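Local coordinates for protein prolyl oligopeptidase (Novosphingobium capsulatum, PDB 1YR2) that probably hydrolyses oligopeptides as a serine peptidase of family S9A, cutting after proline in strong preference to alanine, at residues A[55-60]-A[627-632]; A[103-108]-A[510-515]; A[178-183]-A[189-194]; A[320-323]-A[329-332]; A[556-561]-A[567-572]. All blocks are in the same frame, centred on the assembly; numbering follows the deposited sequence.

Contacts 1, 2 and 5 belong to the hydrolase side of the molecule, contacts 3 and 4 to two different four-stranded sheets of the beta-propeller; no two contacts share a helix or strand. Contact 1, peripheral and partly buried, mixes a salt bridge with an aromatic edge. Contacts 2 and 5, both buried and apolar, with no hydrogen bond across, approach to about 4 Å between nearest atoms without touching. Contacts 3 and 4 are hairpins: buried contact 3 is held by four backbone hydrogen bonds and a bridging water, whereas partly buried contact 4 relies chiefly on aromatic rings. Along the chain, contacts 3 and 4 nest inside the loop closed by contact 2, and all four others inside that closed by contact 1.

Contact 1. Residues A[55-60]-A[627-632]; sequences EKVSDP and ADWRVL
Glu55 and Arg630 form a salt bridge in which OE2 of Glu55 stands 3.0 Å from NH1 of Arg630. The carboxylate meets the edge of the guanidinium close to its plane, and the two flat groups are turned only 26° from one another. The other oxygen, Glu55 OE1, lies 3.8 Å from Trp629 CH2 at the rim of the indole, with the carboxylate plane almost perpendicular to the ring. Further along the same rim, Val57 CG2 rests 3.6 Å from Trp629 CZ2. Trp629 reaches both residues because its CG is anti to the backbone N (chi1 -175°), which carries the six-membered ring out from helix 626-633 toward strand 55-58. In the next shell, Arg630 NH2 is held by a salt bridge to Glu626 OE2 and a hydrogen bond to Phe53 O, while the ring of Phe53 meets Trp629. Backbone bonding between Val57 and Glu50 fixes strand 55-58 in its small hairpin with strand 49-52. The N-terminal hairpin is thus fastened to a helix of the hydrolase domain. Arg630 serves two carboxylates, Glu55 through NH1 and Glu626 through NH2, so the cation is shared; next to this ion pair the valine-indole contact is apolar and buried.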
# COMPACT_ATOMS: atom_id res chain seq x y z
N GLU A 55 5.65 27.59 31.93
CA GLU A 55 4.86 28.22 30.90
C GLU A 55 3.35 28.10 31.22
O GLU A 55 2.93 27.22 31.96
CB GLU A 55 5.19 27.55 29.54
CG GLU A 55 6.54 27.98 28.96
CD GLU A 55 6.68 27.73 27.44
OE1 GLU A 55 5.69 27.88 26.64
OE2 GLU A 55 7.82 27.39 27.02
N LYS A 56 2.54 29.01 30.70
CA LYS A 56 1.10 28.90 30.82
C LYS A 56 0.57 28.36 29.50
O LYS A 56 1.00 28.82 28.42
CB LYS A 56 0.46 30.25 31.12
CG LYS A 56 1.08 31.04 32.26
CD LYS A 56 0.86 30.36 33.58
CE LYS A 56 0.98 31.34 34.78
NZ LYS A 56 0.17 30.79 35.93
N VAL A 57 -0.36 27.40 29.59
CA VAL A 57 -1.03 26.78 28.45
C VAL A 57 -2.53 26.89 28.62
O VAL A 57 -3.07 26.35 29.57
CB VAL A 57 -0.75 25.29 28.38
CG1 VAL A 57 -1.48 24.65 27.16
CG2 VAL A 57 0.70 25.07 28.29
N SER A 58 -3.18 27.59 27.70
CA SER A 58 -4.61 27.70 27.69
C SER A 58 -5.25 26.56 26.89
O SER A 58 -4.79 26.21 25.78
CB SER A 58 -5.00 29.05 27.10
OG SER A 58 -6.42 29.19 27.07
N ASP A 59 -6.36 26.02 27.42
CA ASP A 59 -7.08 24.92 26.78
C ASP A 59 -8.55 25.08 27.06
O ASP A 59 -9.14 24.35 27.85
CB ASP A 59 -6.51 23.58 27.30
CG ASP A 59 -6.96 22.38 26.50
OD1 ASP A 59 -7.81 22.51 25.59
OD2 ASP A 59 -6.47 21.24 26.73
N PRO A 60 -9.16 26.07 26.44
CA PRO A 60 -10.56 26.41 26.72
C PRO A 60 -11.61 25.45 26.19
O PRO A 60 -12.80 25.61 26.55
CB PRO A 60 -10.75 27.78 26.07
CG PRO A 60 -9.54 28.03 25.25
CD PRO A 60 -8.53 26.99 25.48
N ALA A 627 12.02 18.80 27.96
CA ALA A 627 12.61 19.07 26.66
C ALA A 627 11.70 18.60 25.50
O ALA A 627 11.56 19.31 24.48
CB ALA A 627 13.93 18.41 26.56
N ASP A 628 11.06 17.43 25.65
CA ASP A 628 10.18 16.91 24.58
C ASP A 628 8.91 17.78 24.49
O ASP A 628 8.39 18.00 23.42
CB ASP A 628 9.73 15.48 24.85
CG ASP A 628 10.84 14.45 24.71
OD1 ASP A 628 12.00 14.84 24.59
OD2 ASP A 628 10.61 13.22 24.73
N TRP A 629 8.43 18.21 25.64
CA TRP A 629 7.28 19.11 25.72
C TRP A 629 7.56 20.42 24.96
O TRP A 629 6.68 20.90 24.22
CB TRP A 629 6.87 19.35 27.18
CG TRP A 629 5.61 20.18 27.31
CD1 TRP A 629 4.36 19.72 27.51
CD2 TRP A 629 5.51 21.60 27.27
NE1 TRP A 629 3.47 20.76 27.58
CE2 TRP A 629 4.15 21.94 27.44
CE3 TRP A 629 6.43 22.64 27.11
CZ2 TRP A 629 3.70 23.25 27.45
CZ3 TRP A 629 5.97 23.96 27.09
CH2 TRP A 629 4.60 24.25 27.25
N ARG A 630 8.75 20.99 25.10
CA ARG A 630 9.05 22.26 24.46
C ARG A 630 9.10 22.10 22.95
O ARG A 630 8.64 22.99 22.21
CB ARG A 630 10.38 22.86 24.94
CG ARG A 630 10.32 23.38 26.36
CD ARG A 630 11.57 24.20 26.71
NE ARG A 630 11.68 24.34 28.15
CZ ARG A 630 10.91 25.12 28.92
NH1 ARG A 630 9.95 25.88 28.42
NH2 ARG A 630 11.13 25.13 30.22
N VAL A 631 9.63 20.97 22.49
CA VAL A 631 9.65 20.67 21.06
C VAL A 631 8.19 20.58 20.55
O VAL A 631 7.85 21.17 19.51
CB VAL A 631 10.40 19.36 20.81
CG1 VAL A 631 10.06 18.72 19.43
CG2 VAL A 631 11.85 19.57 20.95
N LEU A 632 7.33 19.88 21.30
CA LEU A 632 5.92 19.67 20.88
C LEU A 632 5.14 20.99 20.88
O LEU A 632 4.32 21.24 19.98
CB LEU A 632 5.18 18.64 21.77
CG LEU A 632 5.63 17.18 21.64
CD1 LEU A 632 5.25 16.40 22.87
CD2 LEU A 632 5.03 16.59 20.42

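Contact 2. Residues A[103-108]-A[510-515]; sequences KALIDY and FMTWID
The end of helix 95-105, just before the chain enters the propeller at strand 110-117, packs against helix 508-514 of the hydrolase domain. Leu105 carries the contact with one methyl. Its CD1 comes 3.5 Å from Thr512 OG1 and 3.8 Å from Thr512 N, so it presses on the backbone as well as the side chain of the opposing helix. The same methyl lies 4.0 Å from Met511 CG, and Met511 CB is equally near. Met511 starts toward Leu105 but bends at chi2 (67°), which turns its sulfur away and presents the root of the side chain to the leucine. The Thr512 hydroxyl has its polar partner elsewhere: OG1 is hydrogen-bonded to Ala508 O, one turn back in its own helix. Leu98, Arg101 and Met102 of helix 95-105 also touch Thr512, and Phe459 packs on Met511. Beside this patch, Asp515 OD2 makes a salt bridge to Arg101 NE, a second tie, from the residue that follows helix 508-514 to helix 95-105, and its OD1 another to Arg481. Leu105 itself bears in addition on Thr453 and Phe454. Leu105 thus adds a non-directional apolar contact, while the charge pairing comes from Asp515 with Arg101.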
# COMPACT_ATOMS: atom_id res chain seq x y z
N LYS A 103 -17.27 8.43 -8.83
CA LYS A 103 -18.13 7.27 -8.91
C LYS A 103 -17.71 6.41 -10.14
O LYS A 103 -17.66 5.20 -10.06
CB LYS A 103 -19.60 7.70 -9.06
CG LYS A 103 -20.30 8.12 -7.75
CD LYS A 103 -21.86 8.27 -7.96
CE LYS A 103 -22.53 8.92 -6.75
NZ LYS A 103 -23.84 9.62 -7.11
N ALA A 104 -17.41 7.04 -11.26
CA ALA A 104 -17.15 6.30 -12.48
C ALA A 104 -15.78 5.59 -12.45
O ALA A 104 -15.59 4.63 -13.20
CB ALA A 104 -17.24 7.20 -13.67
N LEU A 105 -14.90 6.02 -11.54
CA LEU A 105 -13.52 5.50 -11.40
C LEU A 105 -13.38 4.29 -10.46
O LEU A 105 -12.32 3.63 -10.48
CB LEU A 105 -12.60 6.59 -10.87
CG LEU A 105 -12.25 7.73 -11.82
CD1 LEU A 105 -11.50 8.81 -11.10
CD2 LEU A 105 -11.41 7.22 -12.92
N ILE A 106 -14.40 4.00 -9.65
CA ILE A 106 -14.28 2.96 -8.57
C ILE A 106 -14.25 1.50 -9.00
O ILE A 106 -13.44 0.72 -8.50
CB ILE A 106 -15.46 3.10 -7.52
CG1 ILE A 106 -15.43 4.45 -6.84
CG2 ILE A 106 -15.36 1.96 -6.44
CD1 ILE A 106 -14.03 4.83 -6.34
N ASP A 107 -15.17 1.11 -9.87
CA ASP A 107 -15.41 -0.28 -10.18
C ASP A 107 -14.86 -0.53 -11.57
O ASP A 107 -15.26 0.13 -12.57
CB ASP A 107 -16.91 -0.65 -10.09
CG ASP A 107 -17.49 -0.39 -8.69
OD1 ASP A 107 -16.93 -0.90 -7.69
OD2 ASP A 107 -18.49 0.35 -8.47
N TYR A 108 -13.89 -1.43 -11.64
CA TYR A 108 -13.36 -1.85 -12.92
C TYR A 108 -12.83 -3.28 -12.78
O TYR A 108 -12.52 -3.72 -11.68
CB TYR A 108 -12.24 -0.89 -13.36
CG TYR A 108 -11.25 -0.57 -12.27
CD1 TYR A 108 -10.13 -1.38 -12.06
CD2 TYR A 108 -11.45 0.51 -11.42
CE1 TYR A 108 -9.24 -1.12 -11.02
CE2 TYR A 108 -10.52 0.80 -10.39
CZ TYR A 108 -9.45 -0.02 -10.19
OH TYR A 108 -8.55 0.25 -9.16
N PHE A 510 -7.36 10.68 -5.85
CA PHE A 510 -6.35 11.55 -6.49
C PHE A 510 -6.58 11.61 -7.99
O PHE A 510 -6.43 12.68 -8.60
CB PHE A 510 -4.93 11.17 -6.17
CG PHE A 510 -4.58 11.34 -4.69
CD1 PHE A 510 -5.21 12.33 -3.91
CD2 PHE A 510 -3.67 10.52 -4.10
CE1 PHE A 510 -4.93 12.44 -2.52
CE2 PHE A 510 -3.36 10.65 -2.73
CZ PHE A 510 -3.99 11.59 -1.95
N MET A 511 -6.99 10.50 -8.57
CA MET A 511 -7.26 10.45 -10.02
C MET A 511 -8.40 11.36 -10.44
O MET A 511 -8.41 11.91 -11.55
CB MET A 511 -7.54 9.03 -10.44
CG MET A 511 -7.58 8.80 -11.94
SD MET A 511 -5.91 9.04 -12.68
CE MET A 511 -6.46 9.74 -14.08
N THR A 512 -9.38 11.50 -9.56
CA THR A 512 -10.52 12.39 -9.79
C THR A 512 -10.00 13.82 -9.99
O THR A 512 -10.46 14.54 -10.89
CB THR A 512 -11.51 12.31 -8.59
OG1 THR A 512 -12.04 10.99 -8.46
CG2 THR A 512 -12.75 13.26 -8.78
N TRP A 513 -9.10 14.26 -9.10
CA TRP A 513 -8.52 15.59 -9.21
C TRP A 513 -7.73 15.74 -10.50
O TRP A 513 -7.94 16.69 -11.23
CB TRP A 513 -7.61 15.89 -8.03
CG TRP A 513 -6.98 17.20 -7.97
CD1 TRP A 513 -5.74 17.54 -8.38
CD2 TRP A 513 -7.54 18.40 -7.40
NE1 TRP A 513 -5.50 18.86 -8.13
CE2 TRP A 513 -6.59 19.42 -7.53
CE3 TRP A 513 -8.76 18.69 -6.79
CZ2 TRP A 513 -6.78 20.70 -7.04
CZ3 TRP A 513 -8.96 19.99 -6.29
CH2 TRP A 513 -7.99 20.98 -6.44
N ILE A 514 -6.84 14.80 -10.78
CA ILE A 514 -5.98 14.87 -11.98
C ILE A 514 -6.81 14.84 -13.27
O ILE A 514 -6.55 15.61 -14.20
CB ILE A 514 -4.99 13.72 -11.96
CG1 ILE A 514 -4.09 13.80 -10.69
CG2 ILE A 514 -4.19 13.70 -13.28
CD1 ILE A 514 -3.50 12.46 -10.28
N ASP A 515 -7.83 13.97 -13.31
CA ASP A 515 -8.69 13.88 -14.48
C ASP A 515 -9.84 14.88 -14.46
O ASP A 515 -10.78 14.77 -15.28
CB ASP A 515 -9.16 12.47 -14.68
CG ASP A 515 -9.68 12.24 -16.10
OD1 ASP A 515 -9.13 12.82 -17.07
OD2 ASP A 515 -10.63 11.51 -16.33

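Contact 3. Residues A[178-183]-A[189-194]; sequences AYSVQD and RTVKFV
Tyr179 and Lys192 exchange two nearly straight backbone hydrogen bonds, Tyr179 N to Lys192 O at 2.9 Å and Lys192 N to Tyr179 O at 2.8 Å. Val181 and Thr190 form the next hydrogen-bonded pair of this antiparallel propeller hairpin. Val181 O accepts twice, from Thr190 N (3.1 Å) and from a water. The water also donates to Asp183 OD2 (2.7 Å) and accepts from Thr190 OG1, whose oxygen is further bonded to Lys207 NZ. Lys192 CB sits over one face of the Tyr179 ring, a CH-pi contact 3.9 Å from the ring centroid. Bent at chi2 (-67°), Arg189 brings its guanidinium alongside Gln182, whose CG lies over one face, 3.5 Å from NH1. Ser186 O receives both Gln182 NE2 and Arg189 NH1, and Arg189 NE is paired with Asp166 OD2. A leucine at Arg189 would probably leave Asp166 without this counter-charge and Ser186 O with one donor fewer. Charge, carbonyl and water thus together tie off the polar groups beside the turn.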
# COMPACT_ATOMS: atom_id res chain seq x y z
N ALA A 178 -5.36 -27.54 -6.86
CA ALA A 178 -5.60 -27.63 -5.45
C ALA A 178 -5.99 -26.26 -4.99
O ALA A 178 -5.43 -25.26 -5.47
CB ALA A 178 -4.34 -28.11 -4.70
N TYR A 179 -6.95 -26.19 -4.06
CA TYR A 179 -7.31 -24.93 -3.50
C TYR A 179 -7.72 -25.01 -2.06
O TYR A 179 -8.18 -26.03 -1.61
CB TYR A 179 -8.37 -24.24 -4.37
CG TYR A 179 -9.64 -24.97 -4.46
CD1 TYR A 179 -9.78 -26.06 -5.31
CD2 TYR A 179 -10.74 -24.54 -3.75
CE1 TYR A 179 -11.00 -26.73 -5.40
CE2 TYR A 179 -11.92 -25.21 -3.83
CZ TYR A 179 -12.05 -26.28 -4.67
OH TYR A 179 -13.26 -26.94 -4.77
N SER A 180 -7.51 -23.89 -1.35
CA SER A 180 -7.78 -23.76 0.07
C SER A 180 -9.05 -22.94 0.31
O SER A 180 -9.16 -21.82 -0.24
CB SER A 180 -6.62 -22.99 0.65
OG SER A 180 -6.66 -23.10 2.00
N VAL A 181 -9.92 -23.42 1.17
CA VAL A 181 -11.22 -22.81 1.44
C VAL A 181 -11.33 -22.44 2.91
O VAL A 181 -11.00 -23.24 3.77
CB VAL A 181 -12.36 -23.81 1.15
CG1 VAL A 181 -13.69 -23.17 1.39
CG2 VAL A 181 -12.30 -24.34 -0.31
N GLN A 182 -11.84 -21.25 3.17
CA GLN A 182 -12.00 -20.75 4.53
C GLN A 182 -13.48 -20.66 4.77
O GLN A 182 -14.17 -20.01 3.98
CB GLN A 182 -11.38 -19.37 4.65
CG GLN A 182 -11.75 -18.62 5.96
CD GLN A 182 -11.15 -17.23 6.01
OE1 GLN A 182 -11.16 -16.51 5.01
NE2 GLN A 182 -10.63 -16.85 7.14
N ASP A 183 -13.96 -21.23 5.86
CA ASP A 183 -15.36 -21.11 6.26
C ASP A 183 -15.48 -20.06 7.35
O ASP A 183 -14.85 -20.16 8.40
CB ASP A 183 -15.92 -22.45 6.74
CG ASP A 183 -16.29 -23.38 5.56
OD1 ASP A 183 -17.43 -23.30 5.05
OD2 ASP A 183 -15.47 -24.19 5.05
N ARG A 189 -8.39 -24.25 7.34
CA ARG A 189 -8.69 -24.35 5.93
C ARG A 189 -9.03 -25.78 5.59
O ARG A 189 -8.63 -26.74 6.30
CB ARG A 189 -7.49 -23.93 5.12
CG ARG A 189 -7.14 -22.48 5.25
CD ARG A 189 -8.15 -21.50 4.66
NE ARG A 189 -7.68 -20.13 4.80
CZ ARG A 189 -7.93 -19.36 5.84
NH1 ARG A 189 -8.62 -19.80 6.87
NH2 ARG A 189 -7.45 -18.14 5.88
N THR A 190 -9.79 -25.95 4.52
CA THR A 190 -10.01 -27.27 3.95
C THR A 190 -9.36 -27.18 2.59
O THR A 190 -9.65 -26.24 1.85
CB THR A 190 -11.47 -27.57 3.75
OG1 THR A 190 -12.15 -27.56 5.02
CG2 THR A 190 -11.66 -29.02 3.11
N VAL A 191 -8.48 -28.13 2.24
CA VAL A 191 -7.91 -28.14 0.90
C VAL A 191 -8.68 -29.11 0.03
O VAL A 191 -8.92 -30.20 0.42
CB VAL A 191 -6.45 -28.51 0.92
CG1 VAL A 191 -5.89 -28.60 -0.49
CG2 VAL A 191 -5.65 -27.45 1.74
N LYS A 192 -9.10 -28.66 -1.14
CA LYS A 192 -9.94 -29.44 -2.06
C LYS A 192 -9.21 -29.44 -3.41
O LYS A 192 -8.24 -28.70 -3.62
CB LYS A 192 -11.29 -28.78 -2.23
CG LYS A 192 -12.15 -28.82 -0.99
CD LYS A 192 -13.51 -28.23 -1.20
CE LYS A 192 -14.17 -28.02 0.15
NZ LYS A 192 -15.60 -27.66 0.04
N PHE A 193 -9.70 -30.23 -4.34
CA PHE A 193 -9.05 -30.39 -5.63
C PHE A 193 -10.14 -30.42 -6.72
O PHE A 193 -11.23 -30.96 -6.54
CB PHE A 193 -8.23 -31.70 -5.65
CG PHE A 193 -7.15 -31.80 -4.60
CD1 PHE A 193 -7.44 -32.22 -3.30
CD2 PHE A 193 -5.81 -31.49 -4.92
CE1 PHE A 193 -6.45 -32.29 -2.35
CE2 PHE A 193 -4.81 -31.61 -3.99
CZ PHE A 193 -5.10 -32.00 -2.71
N VAL A 194 -9.78 -29.89 -7.89
CA VAL A 194 -10.62 -29.98 -9.07
C VAL A 194 -9.76 -30.48 -10.24
O VAL A 194 -8.54 -30.24 -10.31
CB VAL A 194 -11.26 -28.60 -9.34
CG1 VAL A 194 -10.23 -27.55 -9.66
CG2 VAL A 194 -12.26 -28.64 -10.41
O HOH W 1 -12.96 -25.13 5.47

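Contact 4. Residues A[320-323]-A[329-332]; sequences WDFV and QLWF
Phe332 lies between Trp320 and Phe322, touched by each in a different manner. The Phe322 ring is inclined at 50° to that of Phe332, with 5.6 Å between centroids; its CD1 stands over one face of Phe332, offset toward the rim. Closer in, Phe332 CD2 comes 3.5 Å from Phe322 CA, so the ring also packs on the neighbouring strand's backbone. The indole of Trp320 arrives edge first, its CE3 3.8 Å from Phe332 CB, the two side chains crossing at about a right angle. Phe322 has CG anti to its backbone nitrogen (chi1 176°), a setting that brings CE1 to 4.0 Å from Leu330 CD2. An alanine in place of Phe332 is likely to open a gap under Phe322 CD1 and leave that ring freer to turn. Val283 of strand 281-287 covers Phe322, Leu330 and Phe332, tying the hairpin to the preceding propeller sheet. Phe322 and Phe332 are an antiparallel non-hydrogen-bonded pair. Val323 N donates to Trp331 O at 2.8 Å, the single backbone hydrogen bond joining the two segments, with further ones just beyond them; Trp331 NE1 is satisfied by Leu393 O. Aromatic and aliphatic side-chain contacts supply most of the rest.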
# COMPACT_ATOMS: atom_id res chain seq x y z
N TRP A 320 15.65 -15.34 5.13
CA TRP A 320 16.08 -16.17 3.99
C TRP A 320 14.82 -16.60 3.25
O TRP A 320 14.20 -17.60 3.62
CB TRP A 320 16.78 -17.42 4.47
CG TRP A 320 18.12 -17.18 4.99
CD1 TRP A 320 18.46 -16.88 6.27
CD2 TRP A 320 19.34 -17.18 4.24
NE1 TRP A 320 19.82 -16.69 6.37
CE2 TRP A 320 20.39 -16.89 5.14
CE3 TRP A 320 19.67 -17.46 2.91
CZ2 TRP A 320 21.74 -16.83 4.76
CZ3 TRP A 320 20.97 -17.36 2.51
CH2 TRP A 320 22.01 -17.07 3.43
N ASP A 321 14.42 -15.81 2.25
CA ASP A 321 13.17 -16.03 1.52
C ASP A 321 13.52 -16.83 0.24
O ASP A 321 14.32 -16.36 -0.58
CB ASP A 321 12.57 -14.72 1.04
CG ASP A 321 11.95 -13.89 2.17
OD1 ASP A 321 11.59 -14.43 3.24
OD2 ASP A 321 11.80 -12.68 2.01
N PHE A 322 12.92 -18.00 0.08
CA PHE A 322 13.23 -18.88 -1.06
C PHE A 322 12.63 -18.30 -2.33
O PHE A 322 11.49 -17.97 -2.36
CB PHE A 322 12.63 -20.25 -0.78
CG PHE A 322 12.77 -21.25 -1.90
CD1 PHE A 322 13.99 -21.52 -2.46
CD2 PHE A 322 11.65 -21.93 -2.36
CE1 PHE A 322 14.08 -22.43 -3.49
CE2 PHE A 322 11.75 -22.86 -3.36
CZ PHE A 322 12.98 -23.11 -3.90
N VAL A 323 13.44 -18.20 -3.37
CA VAL A 323 12.97 -17.70 -4.67
C VAL A 323 12.55 -18.88 -5.53
O VAL A 323 11.35 -19.07 -5.76
CB VAL A 323 14.05 -16.84 -5.33
CG1 VAL A 323 13.61 -16.32 -6.68
CG2 VAL A 323 14.40 -15.66 -4.48
N GLN A 329 20.83 -26.01 -7.59
CA GLN A 329 21.06 -24.65 -7.10
C GLN A 329 19.74 -24.01 -6.70
O GLN A 329 18.77 -24.08 -7.43
CB GLN A 329 21.78 -23.83 -8.16
CG GLN A 329 23.21 -24.36 -8.39
CD GLN A 329 23.99 -23.61 -9.42
OE1 GLN A 329 23.41 -23.05 -10.35
NE2 GLN A 329 25.31 -23.60 -9.26
N LEU A 330 19.74 -23.36 -5.55
CA LEU A 330 18.61 -22.63 -5.02
C LEU A 330 18.98 -21.15 -4.83
O LEU A 330 20.09 -20.83 -4.45
CB LEU A 330 18.28 -23.21 -3.65
CG LEU A 330 17.97 -24.70 -3.52
CD1 LEU A 330 17.57 -24.99 -2.07
CD2 LEU A 330 16.90 -25.17 -4.46
N TRP A 331 18.03 -20.25 -5.01
CA TRP A 331 18.28 -18.83 -4.78
C TRP A 331 17.37 -18.35 -3.66
O TRP A 331 16.22 -18.72 -3.62
CB TRP A 331 17.96 -18.02 -6.04
CG TRP A 331 19.05 -18.17 -7.05
CD1 TRP A 331 20.07 -17.31 -7.28
CD2 TRP A 331 19.25 -19.25 -7.96
NE1 TRP A 331 20.88 -17.76 -8.29
CE2 TRP A 331 20.39 -18.95 -8.74
CE3 TRP A 331 18.53 -20.41 -8.26
CZ2 TRP A 331 20.89 -19.80 -9.73
CZ3 TRP A 331 19.03 -21.26 -9.27
CH2 TRP A 331 20.20 -20.94 -9.98
N PHE A 332 17.89 -17.47 -2.81
CA PHE A 332 17.19 -16.88 -1.70
C PHE A 332 17.42 -15.37 -1.66
O PHE A 332 18.47 -14.86 -2.05
CB PHE A 332 17.73 -17.46 -0.33
CG PHE A 332 17.43 -18.91 -0.13
CD1 PHE A 332 18.30 -19.85 -0.66
CD2 PHE A 332 16.33 -19.35 0.60
CE1 PHE A 332 18.08 -21.19 -0.49
CE2 PHE A 332 16.10 -20.72 0.78
CZ PHE A 332 16.97 -21.64 0.22

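Contact 5. Residues A[556-561]-A[567-572]; sequences EWLIAN and HGLAIE
Leu569, at the start of strand 569-574, places its two methyls against two successive residues of helix 544-560. CD1 lies 4.2 Å from Leu558 CD1, the two leucines crossing at about a right angle, and CD2 lies 4.3 Å from Ile559 CD1. In Leu569, chi1 (-174°) puts CG anti to the backbone N, pointing the fork at the helix, and chi2 sets its two methyls. The packed side is closed by Met476 and Ile478 on Leu558, Leu591 on Ile559 and Phe592 on Leu569. Ala560, Asn561 and His567, by contrast, are exposed and make no contact between the segments. The helix end is finished by polar means: Trp557 O accepts both Asn561 N (2.9 Å) and Asn561 ND2 (2.8 Å), the amide nitrogen also sitting over a face of the Trp557 ring. Through Leu569 the helix is set on a parallel strand of the alpha/beta-hydrolase sheet, one that in this family leads to the nucleophile elbow. With no polar bond across, the contact is hydrophobic and weakly directional.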
# COMPACT_ATOMS: atom_id res chain seq x y z
N GLU A 556 6.70 25.69 -1.95
CA GLU A 556 7.46 26.77 -2.56
C GLU A 556 8.01 26.41 -3.94
O GLU A 556 8.01 27.24 -4.84
CB GLU A 556 8.58 27.23 -1.61
CG GLU A 556 8.02 27.93 -0.39
CD GLU A 556 9.06 28.36 0.61
OE1 GLU A 556 10.04 27.61 0.87
OE2 GLU A 556 8.89 29.48 1.14
N TRP A 557 8.48 25.18 -4.07
CA TRP A 557 9.13 24.69 -5.27
C TRP A 557 8.11 24.65 -6.39
O TRP A 557 8.39 25.03 -7.52
CB TRP A 557 9.72 23.28 -5.06
CG TRP A 557 10.57 22.84 -6.17
CD1 TRP A 557 11.92 23.00 -6.28
CD2 TRP A 557 10.14 22.24 -7.39
NE1 TRP A 557 12.35 22.48 -7.47
CE2 TRP A 557 11.28 22.02 -8.17
CE3 TRP A 557 8.88 21.85 -7.89
CZ2 TRP A 557 11.21 21.44 -9.45
CZ3 TRP A 557 8.81 21.26 -9.15
CH2 TRP A 557 9.97 21.10 -9.94
N LEU A 558 6.92 24.18 -6.08
CA LEU A 558 5.89 24.01 -7.10
C LEU A 558 5.46 25.36 -7.68
O LEU A 558 5.17 25.48 -8.85
CB LEU A 558 4.69 23.31 -6.49
CG LEU A 558 4.79 21.83 -6.05
CD1 LEU A 558 3.61 21.38 -5.11
CD2 LEU A 558 4.90 20.95 -7.26
N ILE A 559 5.41 26.37 -6.82
CA ILE A 559 5.09 27.74 -7.23
C ILE A 559 6.22 28.37 -8.00
O ILE A 559 5.98 28.99 -9.05
CB ILE A 559 4.64 28.61 -6.03
CG1 ILE A 559 3.36 28.01 -5.44
CG2 ILE A 559 4.44 30.08 -6.49
CD1 ILE A 559 2.88 28.56 -4.14
N ALA A 560 7.44 28.18 -7.50
CA ALA A 560 8.62 28.78 -8.13
C ALA A 560 8.92 28.18 -9.49
O ALA A 560 9.50 28.83 -10.39
CB ALA A 560 9.81 28.61 -7.22
N ASN A 561 8.53 26.94 -9.66
CA ASN A 561 8.91 26.21 -10.85
C ASN A 561 7.79 26.04 -11.85
O ASN A 561 7.90 25.26 -12.79
CB ASN A 561 9.57 24.88 -10.45
CG ASN A 561 10.91 25.11 -9.84
OD1 ASN A 561 11.90 25.20 -10.57
ND2 ASN A 561 10.95 25.36 -8.51
N HIS A 567 -1.51 31.50 -5.89
CA HIS A 567 -2.67 31.33 -5.03
C HIS A 567 -3.50 30.09 -5.39
O HIS A 567 -4.68 30.04 -5.09
CB HIS A 567 -3.53 32.64 -5.02
CG HIS A 567 -2.77 33.82 -4.51
ND1 HIS A 567 -2.26 33.87 -3.22
CD2 HIS A 567 -2.36 34.95 -5.13
CE1 HIS A 567 -1.60 35.01 -3.07
NE2 HIS A 567 -1.63 35.67 -4.21
N GLY A 568 -2.86 29.09 -5.98
CA GLY A 568 -3.53 27.87 -6.40
C GLY A 568 -3.05 26.59 -5.73
O GLY A 568 -3.27 25.52 -6.28
N LEU A 569 -2.40 26.68 -4.58
CA LEU A 569 -1.95 25.48 -3.87
C LEU A 569 -2.90 25.03 -2.76
O LEU A 569 -3.24 25.79 -1.84
CB LEU A 569 -0.54 25.74 -3.28
CG LEU A 569 0.16 24.57 -2.63
CD1 LEU A 569 0.29 23.37 -3.54
CD2 LEU A 569 1.50 25.03 -2.14
N ALA A 570 -3.35 23.79 -2.85
CA ALA A 570 -4.12 23.14 -1.78
C ALA A 570 -3.30 22.00 -1.19
O ALA A 570 -2.54 21.34 -1.90
CB ALA A 570 -5.42 22.58 -2.32
N ILE A 571 -3.50 21.72 0.10
CA ILE A 571 -2.75 20.64 0.75
C ILE A 571 -3.70 19.72 1.48
O ILE A 571 -4.72 20.14 1.99
CB ILE A 571 -1.70 21.20 1.73
CG1 ILE A 571 -2.30 22.26 2.68
CG2 ILE A 571 -0.57 21.77 0.95
CD1 ILE A 571 -1.36 22.70 3.83
N GLU A 572 -3.37 18.43 1.50
CA GLU A 572 -4.21 17.43 2.17
C GLU A 572 -3.27 16.48 2.88
O GLU A 572 -2.15 16.22 2.42
CB GLU A 572 -5.04 16.67 1.11
CG GLU A 572 -6.13 15.79 1.71
CD GLU A 572 -7.09 15.11 0.69
OE1 GLU A 572 -7.23 15.56 -0.48
OE2 GLU A 572 -7.69 14.08 1.07